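Local coordinates for protein prenylcyclase (Actinoplanes teichomyceticus, PDB 6IJ1) that is probably a prenylcyclase-type enzyme related to prenyltransferases, acting on an isoprenoid substrate of unestablished identity, at residues A[171-176]-A[209-214]; A[204-209]-A[217-222]; A[23-26]-A[30-33]; A[45-50]-A[330-335]. One frame throughout, in Å; residues are numbered along the deposited sequence.

Four contacts sample successive depths of a ring of inner and outer helices. Contact 4 lies deepest, pairing inner helices 42-52 and 327-341 through small apolar groups and one hydroxyl pair. Contact 2 is also buried; it joins inner helix 198-209 to outer helix 216-229, largely by aliphatic packing. Contacts 1 and 3 are at the surface, where arginines, carbonyls and bridging waters do much of the work. Contacts 1 and 2 share L209 and adjoin each other, whereas contacts 1 and 3 lie on opposite sides of the chain's centre, about 33 Å apart between centres. Contact 3 reaches contact 4 directly, with W31 packing on V48.

Contact 1 (A[171-176]-A[209-214]); sequences PRREHV and LATVPG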
loop_
_atom_site.group_PDB
_atom_site.type_symbol
_atom_site.label_atom_id
_atom_site.label_comp_id
_atom_site.label_asym_id
_atom_site.label_seq_id
_atom_site.Cartn_x
_atom_site.Cartn_y
_atom_site.Cartn_z
ATOM N N PRO A 171 6.071 -16.925 5.068
ATOM C CA PRO A 171 6.540 -18.227 4.555
ATOM C C PRO A 171 7.181 -18.111 3.184
ATOM O O PRO A 171 6.839 -17.259 2.360
ATOM C CB PRO A 171 5.254 -19.068 4.488
ATOM C CG PRO A 171 4.353 -18.469 5.502
ATOM C CD PRO A 171 4.615 -16.933 5.346
ATOM N N ARG A 172 8.115 -19.004 2.904
ATOM C CA ARG A 172 8.734 -19.047 1.577
ATOM C C ARG A 172 9.342 -17.699 1.187
ATOM O O ARG A 172 9.321 -17.334 0.019
ATOM C CB ARG A 172 7.748 -19.507 0.486
ATOM C CG ARG A 172 7.115 -20.867 0.828
ATOM C CD ARG A 172 6.239 -21.411 -0.284
ATOM N NE ARG A 172 7.060 -21.734 -1.441
ATOM C CZ ARG A 172 6.565 -21.966 -2.651
ATOM N NH1 ARG A 172 7.393 -22.265 -3.648
ATOM N NH2 ARG A 172 5.246 -21.872 -2.852
ATOM N N ARG A 173 9.888 -17.002 2.167
ATOM C CA ARG A 173 10.257 -15.603 1.925
ATOM C C ARG A 173 11.372 -15.493 0.906
ATOM O O ARG A 173 11.372 -14.581 0.067
ATOM C CB ARG A 173 10.612 -14.907 3.219
ATOM C CG ARG A 173 10.795 -13.385 3.026
ATOM C CD ARG A 173 11.007 -12.727 4.343
ATOM N NE ARG A 173 11.040 -11.282 4.173
ATOM C CZ ARG A 173 11.700 -10.436 4.929
ATOM N NH1 ARG A 173 12.505 -10.877 5.944
ATOM N NH2 ARG A 173 11.600 -9.132 4.720
ATOM N N GLU A 174 12.345 -16.408 0.925
ATOM C CA GLU A 174 13.394 -16.305 -0.072
ATOM C C GLU A 174 12.856 -16.456 -1.487
ATOM O O GLU A 174 13.285 -15.749 -2.414
ATOM C CB GLU A 174 14.470 -17.374 0.230
ATOM C CG GLU A 174 15.412 -17.701 -0.915
ATOM C CD GLU A 174 16.392 -18.799 -0.534
ATOM O OE1 GLU A 174 16.839 -18.777 0.619
ATOM O OE2 GLU A 174 16.724 -19.711 -1.363
ATOM N N HIS A 175 11.958 -17.418 -1.687
ATOM C CA HIS A 175 11.305 -17.639 -2.958
ATOM C C HIS A 175 10.566 -16.372 -3.417
ATOM O O HIS A 175 10.636 -15.993 -4.591
ATOM C CB HIS A 175 10.357 -18.827 -2.777
ATOM C CG HIS A 175 9.489 -19.118 -3.947
ATOM N ND1 HIS A 175 10.000 -19.597 -5.132
ATOM C CD2 HIS A 175 8.141 -19.061 -4.110
ATOM C CE1 HIS A 175 9.009 -19.812 -5.980
ATOM N NE2 HIS A 175 7.875 -19.483 -5.391
ATOM N N VAL A 176 9.862 -15.734 -2.489
ATOM C CA VAL A 176 9.084 -14.533 -2.815
ATOM C C VAL A 176 10.010 -13.366 -3.133
ATOM O O VAL A 176 9.788 -12.631 -4.112
ATOM C CB VAL A 176 8.131 -14.207 -1.662
ATOM C CG1 VAL A 176 7.417 -12.853 -1.924
ATOM C CG2 VAL A 176 7.039 -15.287 -1.514
ATOM N N LEU A 209 12.588 -4.861 0.804
ATOM C CA LEU A 209 13.853 -5.528 0.467
ATOM C C LEU A 209 14.982 -5.014 1.330
ATOM O O LEU A 209 16.039 -5.688 1.410
ATOM C CB LEU A 209 14.165 -5.332 -1.015
ATOM C CG LEU A 209 13.328 -6.026 -2.126
ATOM C CD1 LEU A 209 13.422 -5.429 -3.536
ATOM C CD2 LEU A 209 13.592 -7.544 -2.249
ATOM N N ALA A 210 14.816 -3.865 1.984
ATOM C CA ALA A 210 15.901 -3.338 2.829
ATOM C C ALA A 210 16.165 -4.262 3.987
ATOM O O ALA A 210 17.211 -4.177 4.608
ATOM C CB ALA A 210 15.532 -1.959 3.329
ATOM N N THR A 211 15.256 -5.204 4.204
ATOM C CA THR A 211 15.274 -6.046 5.365
ATOM C C THR A 211 15.885 -7.416 5.040
ATOM O O THR A 211 15.923 -8.302 5.915
ATOM C CB THR A 211 13.828 -6.129 5.932
ATOM O OG1 THR A 211 13.013 -6.937 5.099
ATOM C CG2 THR A 211 13.092 -4.751 5.971
ATOM N N VAL A 212 16.454 -7.570 3.831
ATOM C CA VAL A 212 17.017 -8.814 3.275
ATOM C C VAL A 212 18.364 -8.644 2.577
ATOM O O VAL A 212 18.561 -7.719 1.778
ATOM C CB VAL A 212 15.986 -9.406 2.286
ATOM C CG1 VAL A 212 16.588 -10.482 1.425
ATOM C CG2 VAL A 212 14.781 -9.931 3.090
ATOM N N PRO A 213 19.342 -9.525 2.799
ATOM C CA PRO A 213 20.628 -9.357 2.126
ATOM C C PRO A 213 20.525 -9.692 0.646
ATOM O O PRO A 213 19.598 -10.361 0.172
ATOM C CB PRO A 213 21.554 -10.348 2.853
ATOM C CG PRO A 213 20.841 -10.596 4.182
ATOM C CD PRO A 213 19.389 -10.600 3.804
ATOM N N GLY A 214 21.462 -9.120 -0.118
ATOM C CA GLY A 214 21.463 -9.380 -1.539
ATOM C C GLY A 214 20.577 -8.478 -2.396
ATOM O O GLY A 214 20.526 -8.653 -3.630
HETATM O O HOH W 1 13.502 -9.100 7.821
#
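R173 reaches across to T211 and V212 with its guanidinium group, which meets the two residues in different ways. NH2 of R173 lies 2.6 Å from OG1 of T211 in a hydrogen bond that is short but bent, with an angle of 137° at the hydrogen and the oxygen tilted 17° out of the guanidinium plane. V212 uses a face instead: its CG2 methyl sits over the centre of the group, 3.6 Å from CZ of R173. A water in the guanidinium plane adds a bridge, accepting from R173 NH1 at 2.8 Å and donating to the carbonyl O of T211 at 3.2 Å. The reach depends on an extended chain: CG of R173 stands anti to the backbone N (chi1 -171°), and the chain stays straight as far as NE, which bonds to A165 O. The arrangement belongs to an alpha/alpha toroid, where an outer helix, 173-182, begins beside the turn that leads from inner helix 198-209 to outer helix 216-229. R172 is the N-cap of helix 173-182, so R173 projects from its very first turn. A methionine in place of R173 would probably leave T211 OG1 and A165 O without their N-H donors and break the water bridge to T211 O. Behind T211, the type I turn from L209 to V212 is closed by V212 N bonding to L209 O at 3.1 Å. T211 OG1 is further fixed by a hydrogen bond to S208 O, while the L209 side chain packs on V177, L180 and L181 of helix 173-182.

Contact 2 (A[204-209]-A[217-222]); sequences LAVESL and PARAAA. With IMD (imidazole), chain B.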
loop_
_atom_site.group_PDB
_atom_site.type_symbol
_atom_site.label_atom_id
_atom_site.label_comp_id
_atom_site.label_asym_id
_atom_site.label_seq_id
_atom_site.Cartn_x
_atom_site.Cartn_y
_atom_site.Cartn_z
ATOM N N LEU A 204 7.245 0.341 -1.898
ATOM C CA LEU A 204 7.040 -0.792 -0.984
ATOM C C LEU A 204 8.104 -1.848 -1.203
ATOM O O LEU A 204 8.591 -2.415 -0.224
ATOM C CB LEU A 204 5.639 -1.380 -1.194
ATOM C CG LEU A 204 4.482 -0.390 -0.944
ATOM C CD1 LEU A 204 3.174 -1.234 -0.941
ATOM C CD2 LEU A 204 4.616 0.433 0.310
ATOM N N ALA A 205 8.476 -2.086 -2.471
ATOM C CA ALA A 205 9.494 -3.096 -2.763
ATOM C C ALA A 205 10.813 -2.746 -2.082
ATOM O O ALA A 205 11.425 -3.577 -1.388
ATOM C CB ALA A 205 9.704 -3.215 -4.254
ATOM N N VAL A 206 11.255 -1.492 -2.211
ATOM C CA VAL A 206 12.580 -1.216 -1.647
ATOM C C VAL A 206 12.557 -1.192 -0.139
ATOM O O VAL A 206 13.545 -1.545 0.507
ATOM C CB VAL A 206 13.183 0.081 -2.220
ATOM C CG1 VAL A 206 13.430 -0.098 -3.677
ATOM C CG2 VAL A 206 12.365 1.350 -1.907
ATOM N N GLU A 207 11.469 -0.733 0.490
ATOM C CA GLU A 207 11.388 -0.799 1.936
ATOM C C GLU A 207 11.333 -2.255 2.412
ATOM O O GLU A 207 11.987 -2.618 3.405
ATOM C CB GLU A 207 10.153 -0.015 2.417
ATOM C CG GLU A 207 10.376 1.512 2.187
ATOM C CD GLU A 207 9.257 2.358 2.687
ATOM O OE1 GLU A 207 8.217 1.793 3.100
ATOM O OE2 GLU A 207 9.385 3.587 2.649
ATOM N N SER A 208 10.567 -3.099 1.714
ATOM C CA SER A 208 10.541 -4.517 2.072
ATOM C C SER A 208 11.894 -5.171 1.912
ATOM O O SER A 208 12.272 -6.006 2.764
ATOM C CB SER A 208 9.538 -5.243 1.191
ATOM O OG SER A 208 8.194 -4.891 1.638
ATOM N N LEU A 209 12.588 -4.861 0.804
ATOM C CA LEU A 209 13.853 -5.528 0.467
ATOM C C LEU A 209 14.982 -5.014 1.330
ATOM O O LEU A 209 16.039 -5.688 1.410
ATOM C CB LEU A 209 14.165 -5.332 -1.015
ATOM C CG LEU A 209 13.328 -6.026 -2.126
ATOM C CD1 LEU A 209 13.422 -5.429 -3.536
ATOM C CD2 LEU A 209 13.592 -7.544 -2.249
ATOM N N PRO A 217 21.750 -3.935 -4.913
ATOM C CA PRO A 217 21.749 -3.451 -6.292
ATOM C C PRO A 217 20.343 -3.015 -6.742
ATOM O O PRO A 217 20.214 -1.980 -7.328
ATOM C CB PRO A 217 22.271 -4.663 -7.069
ATOM C CG PRO A 217 23.116 -5.390 -6.045
ATOM C CD PRO A 217 22.348 -5.253 -4.751
ATOM N N ALA A 218 19.334 -3.837 -6.460
ATOM C CA ALA A 218 17.950 -3.492 -6.852
ATOM C C ALA A 218 17.527 -2.182 -6.186
ATOM O O ALA A 218 16.916 -1.359 -6.859
ATOM C CB ALA A 218 17.018 -4.617 -6.489
ATOM N N ARG A 219 17.845 -2.017 -4.906
ATOM C CA ARG A 219 17.447 -0.787 -4.175
ATOM C C ARG A 219 18.175 0.436 -4.732
ATOM O O ARG A 219 17.551 1.478 -4.836
ATOM C CB ARG A 219 17.660 -0.967 -2.672
ATOM C CG ARG A 219 16.634 -1.897 -2.046
ATOM C CD ARG A 219 16.827 -2.027 -0.560
ATOM N NE ARG A 219 17.881 -2.966 -0.250
ATOM C CZ ARG A 219 18.782 -2.766 0.689
ATOM N NH1 ARG A 219 18.931 -1.561 1.203
ATOM N NH2 ARG A 219 19.508 -3.773 1.125
ATOM N N ALA A 220 19.455 0.298 -5.066
ATOM C CA ALA A 220 20.213 1.443 -5.617
ATOM C C ALA A 220 19.639 1.853 -6.976
ATOM O O ALA A 220 19.590 3.047 -7.244
ATOM C CB ALA A 220 21.673 1.086 -5.729
ATOM N N ALA A 221 19.256 0.880 -7.803
ATOM C CA ALA A 221 18.695 1.175 -9.139
ATOM C C ALA A 221 17.331 1.854 -8.981
ATOM O O ALA A 221 17.062 2.808 -9.702
ATOM C CB ALA A 221 18.586 -0.090 -9.946
ATOM N N ALA A 222 16.521 1.372 -8.045
ATOM C CA ALA A 222 15.183 1.960 -7.824
ATOM C C ALA A 222 15.316 3.387 -7.286
ATOM O O ALA A 222 14.511 4.231 -7.663
ATOM C CB ALA A 222 14.401 1.094 -6.873
HETATM N N1 IMD B . 6.867 -2.365 2.737
HETATM C C2 IMD B . 6.496 -1.087 3.098
HETATM N N3 IMD B . 5.198 -1.132 3.497
HETATM C C4 IMD B . 4.794 -2.423 3.426
HETATM C C5 IMD B . 5.813 -3.232 2.947
#
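R219 lays its aliphatic chain against V206 and L209, and these three residues account for most of the surface buried here. CG of R219 touches CB of V206 at 4.0 Å, and CD then passes 3.5 Å from the backbone O of V206. The same CD lies 4.3 Å from CB of L209. A bend at chi3 (-81°) carries NE of R219 to 3.7 Å from L209 O, a contact and not a bond. V206 has a second neighbour, since its CG1 methyl meets CB of A222 at 3.5 Å, one helical turn on from R219. Inner helix 198-209 and outer helix 216-229 form a helical hairpin of the alpha/alpha toroid: segments 204-209 and 217-222 run roughly antiparallel, at 147°, with a closest axis approach of 9.8 Å. The polar end of R219 turns to the connection between them, where NE bonds to T215 OG1, itself paired with L209 O. A leucine in place of R219 would be likely to deprive T215 OG1 of that NE donor and to leave V206 O and the L209 backbone less well covered. On another side of helix 198-209, an imidazole, probably from the crystallisation liquor, makes a weak hydrogen bond from N1 to S208 OG.

Contact 3 (A[23-26]-A[30-33]); sequences DRRE and RWVD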
loop_
_atom_site.group_PDB
_atom_site.type_symbol
_atom_site.label_atom_id
_atom_site.label_comp_id
_atom_site.label_asym_id
_atom_site.label_seq_id
_atom_site.Cartn_x
_atom_site.Cartn_y
_atom_site.Cartn_z
ATOM N N ASP A 23 -8.840 12.664 14.190
ATOM C CA ASP A 23 -10.196 13.214 14.132
ATOM C C ASP A 23 -11.100 12.447 13.195
ATOM O O ASP A 23 -12.337 12.520 13.337
ATOM C CB ASP A 23 -10.151 14.688 13.724
ATOM C CG ASP A 23 -9.606 15.581 14.836
ATOM O OD1 ASP A 23 -9.438 15.075 15.971
ATOM O OD2 ASP A 23 -9.356 16.784 14.590
ATOM N N ARG A 24 -10.551 11.686 12.247
ATOM C CA ARG A 24 -11.376 10.922 11.324
ATOM C C ARG A 24 -11.597 9.473 11.776
ATOM O O ARG A 24 -12.174 8.671 11.033
ATOM C CB ARG A 24 -10.756 10.959 9.900
ATOM C CG ARG A 24 -10.525 12.317 9.212
ATOM C CD ARG A 24 -11.747 13.077 9.176
ATOM N NE ARG A 24 -11.699 14.411 8.534
ATOM C CZ ARG A 24 -11.122 15.496 9.058
ATOM N NH1 ARG A 24 -10.411 15.398 10.188
ATOM N NH2 ARG A 24 -11.219 16.684 8.424
ATOM N N ARG A 25 -11.179 9.107 12.990
ATOM C CA ARG A 25 -11.568 7.799 13.532
ATOM C C ARG A 25 -13.078 7.650 13.620
ATOM O O ARG A 25 -13.791 8.600 13.962
ATOM C CB ARG A 25 -11.012 7.631 14.947
ATOM C CG ARG A 25 -9.545 7.233 15.032
ATOM C CD ARG A 25 -9.055 7.285 16.495
ATOM N NE ARG A 25 -9.094 8.654 16.992
ATOM C CZ ARG A 25 -8.771 8.972 18.257
ATOM N NH1 ARG A 25 -8.416 8.000 19.113
ATOM N NH2 ARG A 25 -8.824 10.219 18.665
ATOM N N GLU A 26 -13.546 6.441 13.361
ATOM C CA GLU A 26 -14.903 6.046 13.727
ATOM C C GLU A 26 -15.014 6.017 15.253
ATOM O O GLU A 26 -14.018 6.135 15.987
ATOM C CB GLU A 26 -15.228 4.688 13.132
ATOM C CG GLU A 26 -15.155 4.657 11.609
ATOM C CD GLU A 26 -16.085 5.693 10.931
ATOM O OE1 GLU A 26 -17.270 5.825 11.342
ATOM O OE2 GLU A 26 -15.647 6.401 9.992
ATOM N N ARG A 30 -11.838 2.665 14.509
ATOM C CA ARG A 30 -11.383 2.190 13.208
ATOM C C ARG A 30 -11.308 3.372 12.223
ATOM O O ARG A 30 -11.737 4.496 12.495
ATOM C CB ARG A 30 -12.281 1.080 12.676
ATOM C CG ARG A 30 -13.605 1.521 12.216
ATOM C CD ARG A 30 -14.582 0.355 11.912
ATOM N NE ARG A 30 -15.663 0.812 11.013
ATOM C CZ ARG A 30 -16.784 1.407 11.429
ATOM N NH1 ARG A 30 -16.976 1.612 12.740
ATOM N NH2 ARG A 30 -17.700 1.810 10.543
ATOM N N TRP A 31 -10.654 3.131 11.084
ATOM C CA TRP A 31 -10.669 4.103 9.995
ATOM C C TRP A 31 -11.271 3.431 8.773
ATOM O O TRP A 31 -11.053 2.236 8.518
ATOM C CB TRP A 31 -9.273 4.594 9.653
ATOM C CG TRP A 31 -8.658 5.419 10.710
ATOM C CD1 TRP A 31 -8.836 6.756 10.896
ATOM C CD2 TRP A 31 -7.744 4.987 11.744
ATOM N NE1 TRP A 31 -8.090 7.206 11.974
ATOM C CE2 TRP A 31 -7.411 6.134 12.513
ATOM C CE3 TRP A 31 -7.148 3.750 12.083
ATOM C CZ2 TRP A 31 -6.539 6.081 13.647
ATOM C CZ3 TRP A 31 -6.279 3.700 13.189
ATOM C CH2 TRP A 31 -5.978 4.854 13.948
ATOM N N VAL A 32 -12.003 4.220 7.968
ATOM C CA VAL A 32 -12.548 3.706 6.708
ATOM C C VAL A 32 -12.211 4.685 5.577
ATOM O O VAL A 32 -12.050 5.891 5.791
ATOM C CB VAL A 32 -14.072 3.452 6.729
ATOM C CG1 VAL A 32 -14.431 2.520 7.958
ATOM C CG2 VAL A 32 -14.857 4.778 6.828
ATOM N N ASP A 33 -12.046 4.146 4.385
ATOM C CA ASP A 33 -11.796 5.010 3.231
ATOM C C ASP A 33 -12.187 4.249 1.975
ATOM O O ASP A 33 -12.449 3.051 1.993
ATOM C CB ASP A 33 -10.331 5.461 3.163
ATOM C CG ASP A 33 -10.135 6.827 2.496
ATOM O OD1 ASP A 33 -11.072 7.308 1.841
ATOM O OD2 ASP A 33 -8.987 7.352 2.622
HETATM O O HOH W 2 -12.993 6.772 9.285
#
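E26 and R30 meet where the chain folds back on itself, and the E26 side chain can be followed outward over its partner. Its backbone N comes first, bonding to R30 O at 2.8 Å and a nearly straight 165°. CB lies 3.6 Å from R30 NH1, on one face of the guanidinium group, and CG sits over the centre of that same face while also touching CG of R30 at 3.6 Å. A bend at chi2 (-57°) then carries the carboxylate away from the guanidinium plane. OE1 therefore stands 4.1 Å from R30 NH2 with no N-H directed at it, a proximity of opposite charges rather than a salt bridge. OE2 touches the CG2 methyl of V32 at 3.6 Å and accepts from a water at 2.8 Å; that water also donates to R24 O and accepts from V32 N, joining both arms. R25 runs alongside W31 in the same direction, its CG above the indole plane, offset toward the rim and 3.4 Å from NE1 of W31, with guanidinium and ring planes 22° apart. The spacing of R25 and W31 is consistent with a degenerate QW motif of the triterpene cyclases, with arginine where glutamine usually stands. Their polar ends bond back to helix 10-23: R25 NE to L22 O and W31 NE1 to L21 O. The W31 side chain lies deep among the helices, against V48 and L52 of helix 42-52, A63 and A67 of helix 58-71, and L327 of helix 327-341, while the backbone O of W31 bonds to T45 OG1.

Contact 4 (A[45-50]-A[330-335]); sequences TAYVAG and TATVLQ
The contact of Y47 and V48 with A331 and T332 is a buried helix-helix interface near the centre of the chain. It brings together two inner helices of an alpha/alpha toroid, 42-52 from near the start of the sequence and 327-341 from its end, and so closes the ring between distant parts of the chain. The axes of segments 45-50 and 330-335 run roughly parallel, 27° apart, and approach to 9.4 Å. A331 points its CB toward the other helix, where it lies 4.4 Å from CG2 of V48. The same methyl meets the Y47 ring at CE2, 4.0 Å away. Because Y47 CG points opposite its own amide nitrogen (chi1 -176°), the ring extends from helix 42-52 past A331 as far as T332. Other aromatic residues help to set its orientation, H328 stacking with the ring and W96 meeting it edge-to-face. T332 is fixed as well: its OG1 is hydrogen-bonded to H328 O, one turn earlier in its own helix, and its side chain touches F247, L251 and R254 of helix 246-256. Y47 and T332 are joined by a hydrogen bond between hydroxyls, and OG1 of T332 lies in the plane of the tyrosine ring, at its edge, 2.7 Å from OH of Y47.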
loop_
_atom_site.group_PDB
_atom_site.type_symbol
_atom_site.label_atom_id
_atom_site.label_comp_id
_atom_site.label_asym_id
_atom_site.label_seq_id
_atom_site.Cartn_x
_atom_site.Cartn_y
_atom_site.Cartn_z
ATOM N N THR A 45 -7.969 0.456 8.078
ATOM C CA THR A 45 -7.595 0.542 9.483
ATOM C C THR A 45 -6.167 0.060 9.701
ATOM O O THR A 45 -5.405 0.713 10.411
ATOM C CB THR A 45 -8.592 -0.294 10.296
ATOM O OG1 THR A 45 -9.893 0.330 10.241
ATOM C CG2 THR A 45 -8.180 -0.384 11.761
ATOM N N ALA A 46 -5.835 -1.107 9.135
ATOM C CA ALA A 46 -4.473 -1.632 9.267
ATOM C C ALA A 46 -3.452 -0.670 8.660
ATOM O O ALA A 46 -2.385 -0.433 9.233
ATOM C CB ALA A 46 -4.361 -2.991 8.618
ATOM N N TYR A 47 -3.759 -0.109 7.481
ATOM C CA TYR A 47 -2.787 0.731 6.786
ATOM C C TYR A 47 -2.532 2.026 7.569
ATOM O O TYR A 47 -1.384 2.449 7.758
ATOM C CB TYR A 47 -3.372 1.035 5.392
ATOM C CG TYR A 47 -2.424 1.826 4.491
ATOM C CD1 TYR A 47 -1.430 1.136 3.819
ATOM C CD2 TYR A 47 -2.522 3.211 4.354
ATOM C CE1 TYR A 47 -0.525 1.809 3.028
ATOM C CE2 TYR A 47 -1.653 3.893 3.510
ATOM C CZ TYR A 47 -0.677 3.174 2.842
ATOM O OH TYR A 47 0.223 3.806 1.988
ATOM N N VAL A 48 -3.594 2.680 8.017
ATOM C CA VAL A 48 -3.432 3.925 8.782
ATOM C C VAL A 48 -2.719 3.659 10.106
ATOM O O VAL A 48 -1.795 4.383 10.479
ATOM C CB VAL A 48 -4.813 4.576 9.014
ATOM C CG1 VAL A 48 -4.726 5.738 9.997
ATOM C CG2 VAL A 48 -5.422 5.029 7.615
ATOM N N ALA A 49 -3.157 2.592 10.806
ATOM C CA ALA A 49 -2.550 2.242 12.097
ATOM C C ALA A 49 -1.066 1.990 11.944
ATOM O O ALA A 49 -0.276 2.407 12.803
ATOM C CB ALA A 49 -3.232 1.001 12.705
ATOM N N GLY A 50 -0.660 1.329 10.841
ATOM C CA GLY A 50 0.759 1.007 10.676
ATOM C C GLY A 50 1.623 2.245 10.555
ATOM O O GLY A 50 2.760 2.283 11.032
ATOM N N THR A 330 -3.048 10.664 3.134
ATOM C CA THR A 330 -2.405 11.348 4.246
ATOM C C THR A 330 -1.484 10.402 5.000
ATOM O O THR A 330 -0.371 10.805 5.362
ATOM C CB THR A 330 -3.504 11.917 5.154
ATOM O OG1 THR A 330 -4.248 12.864 4.407
ATOM C CG2 THR A 330 -2.871 12.607 6.384
ATOM N N ALA A 331 -1.935 9.156 5.220
ATOM C CA ALA A 331 -1.037 8.212 5.901
ATOM C C ALA A 331 0.230 7.995 5.095
ATOM O O ALA A 331 1.355 7.945 5.655
ATOM C CB ALA A 331 -1.750 6.880 6.162
ATOM N N THR A 332 0.087 7.807 3.775
ATOM C CA THR A 332 1.244 7.619 2.902
ATOM C C THR A 332 2.219 8.787 2.992
ATOM O O THR A 332 3.456 8.587 3.062
ATOM C CB THR A 332 0.760 7.419 1.452
ATOM O OG1 THR A 332 -0.230 6.359 1.416
ATOM C CG2 THR A 332 1.895 7.067 0.526
ATOM N N VAL A 333 1.698 10.018 2.980
ATOM C CA VAL A 333 2.533 11.189 3.072
ATOM C C VAL A 333 3.222 11.250 4.431
ATOM O O VAL A 333 4.410 11.576 4.502
ATOM C CB VAL A 333 1.676 12.462 2.818
ATOM C CG1 VAL A 333 2.561 13.690 3.124
ATOM C CG2 VAL A 333 1.176 12.487 1.324
ATOM N N LEU A 334 2.494 10.987 5.523
ATOM C CA LEU A 334 3.158 11.034 6.837
ATOM C C LEU A 334 4.300 10.031 6.900
ATOM O O LEU A 334 5.353 10.338 7.490
ATOM C CB LEU A 334 2.156 10.761 7.957
ATOM C CG LEU A 334 1.098 11.855 8.100
ATOM C CD1 LEU A 334 0.068 11.457 9.165
ATOM C CD2 LEU A 334 1.742 13.212 8.514
ATOM N N GLN A 335 4.120 8.841 6.312
ATOM C CA GLN A 335 5.236 7.877 6.318
ATOM C C GLN A 335 6.446 8.465 5.606
ATOM O O GLN A 335 7.600 8.341 6.084
ATOM C CB GLN A 335 4.745 6.562 5.677
ATOM C CG GLN A 335 5.821 5.435 5.626
ATOM C CD GLN A 335 5.957 4.766 6.938
ATOM O OE1 GLN A 335 4.993 4.210 7.458
ATOM N NE2 GLN A 335 7.133 4.826 7.518
#